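Local coordinates for protein aspartate-semialdehyde dehydrogenase 2 (Vibrio cholerae, PDB 2R00) that catalyses the NADPH-dependent reductive dephosphorylation of L-aspartyl-4-phosphate to L-aspartate-semialdehyde, a step toward lysine, methionine and threonine, at residues A320-N323 against A324-A328. Numbering follows the deposited sequence.
Sequences AATN and AVQIA
Successive i to i+4 backbone hydrogen bonds join Ala-320 through Asn-323 to Ala-324 through Ile-327, from Ala-324 N to Ala-320 O (3.2 Å) on to Ile-327 N and Asn-323 O (3.0 Å), in one regular alpha-helical run. It belongs to the C-terminal helix 316-335, which packs against helix 14-25 and strand 91-94 of the Rossmann-type nucleotide-binding domain. The small side chains of Ala-320 and Ala-321 lie close to the catalytic Cys-131 and to Val-15, a predicted NADP(+) contact, respectively. Gln-326 CG packs on Thr-322 O, one turn back, at 3.3 Å, and Gln-326 OE1 ends 3.8 Å from the methyl CG2 of Thr-322. Thr-322 OG1 hydrogen-bonds to Lys-318 O. Ile-327 lays CG1 3.2 Å from Asn-323 O. With CG anti to the backbone N (chi1 -162°) and beside its carbonyl carbon, Asn-323 carries ND2 to within 3.7 Å of Ile-327 CD1. The same ND2 hydrogen-bonds to Val-108 O, and Gln-326 NE2 to the carboxylate oxygen OE2 of Glu-111, so both amides tie the helix to the 108-111 loop. A water sits between the two amide oxygens, 2.9 Å from Asn-323 OD1 and 2.8 Å from Gln-326 OE1.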
loop_
_atom_site.group_PDB
_atom_site.type_symbol
_atom_site.label_atom_id
_atom_site.label_comp_id
_atom_site.label_asym_id
_atom_site.label_seq_id
_atom_site.Cartn_x
_atom_site.Cartn_y
_atom_site.Cartn_z
ATOM N N ALA A 320 -4.203 -15.731 13.664
ATOM C CA ALA A 320 -3.967 -17.115 13.239
ATOM C C ALA A 320 -4.462 -18.125 14.279
ATOM O O ALA A 320 -5.161 -19.088 13.946
ATOM C CB ALA A 320 -2.496 -17.323 12.972
ATOM N N ALA A 321 -4.106 -17.887 15.540
ATOM C CA ALA A 321 -4.446 -18.792 16.630
ATOM C C ALA A 321 -5.953 -18.859 16.836
ATOM O O ALA A 321 -6.518 -19.939 16.985
ATOM C CB ALA A 321 -3.744 -18.370 17.900
ATOM N N THR A 322 -6.599 -17.692 16.811
ATOM C CA THR A 322 -8.045 -17.587 16.965
ATOM C C THR A 322 -8.807 -18.280 15.838
ATOM O O THR A 322 -9.813 -18.952 16.096
ATOM C CB THR A 322 -8.468 -16.109 17.065
ATOM O OG1 THR A 322 -7.830 -15.522 18.209
ATOM C CG2 THR A 322 -9.986 -15.964 17.189
ATOM N N ASN A 323 -8.346 -18.125 14.594
ATOM C CA ASN A 323 -9.008 -18.799 13.477
ATOM C C ASN A 323 -9.027 -20.315 13.690
ATOM O O ASN A 323 -10.063 -20.973 13.503
ATOM C CB ASN A 323 -8.337 -18.451 12.140
ATOM C CG ASN A 323 -9.220 -18.766 10.952
ATOM O OD1 ASN A 323 -10.150 -18.016 10.644
ATOM N ND2 ASN A 323 -8.939 -19.880 10.274
ATOM N N ALA A 324 -7.872 -20.841 14.100
ATOM C CA ALA A 324 -7.663 -22.256 14.417
ATOM C C ALA A 324 -8.591 -22.755 15.517
ATOM O O ALA A 324 -9.168 -23.836 15.400
ATOM C CB ALA A 324 -6.207 -22.482 14.827
ATOM N N VAL A 325 -8.727 -21.976 16.588
ATOM C CA VAL A 325 -9.636 -22.343 17.681
ATOM C C VAL A 325 -11.112 -22.294 17.233
ATOM O O VAL A 325 -11.890 -23.192 17.568
ATOM C CB VAL A 325 -9.366 -21.503 18.957
ATOM C CG1 VAL A 325 -10.295 -21.912 20.106
ATOM C CG2 VAL A 325 -7.912 -21.660 19.388
ATOM N N GLN A 326 -11.482 -21.279 16.442
ATOM C CA GLN A 326 -12.839 -21.195 15.878
ATOM C C GLN A 326 -13.198 -22.403 15.016
ATOM O O GLN A 326 -14.349 -22.860 15.018
ATOM C CB GLN A 326 -12.993 -19.945 15.024
ATOM C CG GLN A 326 -13.109 -18.642 15.796
ATOM C CD GLN A 326 -13.148 -17.447 14.867
ATOM O OE1 GLN A 326 -12.138 -17.080 14.271
ATOM N NE2 GLN A 326 -14.318 -16.836 14.735
ATOM N N ILE A 327 -12.217 -22.900 14.261
ATOM C CA ILE A 327 -12.375 -24.141 13.514
ATOM C C ILE A 327 -12.706 -25.280 14.475
ATOM O O ILE A 327 -13.666 -26.011 14.246
ATOM C CB ILE A 327 -11.100 -24.495 12.683
ATOM C CG1 ILE A 327 -10.871 -23.453 11.576
ATOM C CG2 ILE A 327 -11.229 -25.899 12.095
ATOM C CD1 ILE A 327 -9.481 -23.496 10.922
ATOM N N ALA A 328 -11.912 -25.412 15.546
ATOM C CA ALA A 328 -12.089 -26.471 16.552
ATOM C C ALA A 328 -13.447 -26.397 17.254
ATOM O O ALA A 328 -14.038 -27.425 17.597
ATOM C CB ALA A 328 -10.977 -26.411 17.591
HETATM O O HOH W 1 -11.275 -15.723 11.928
#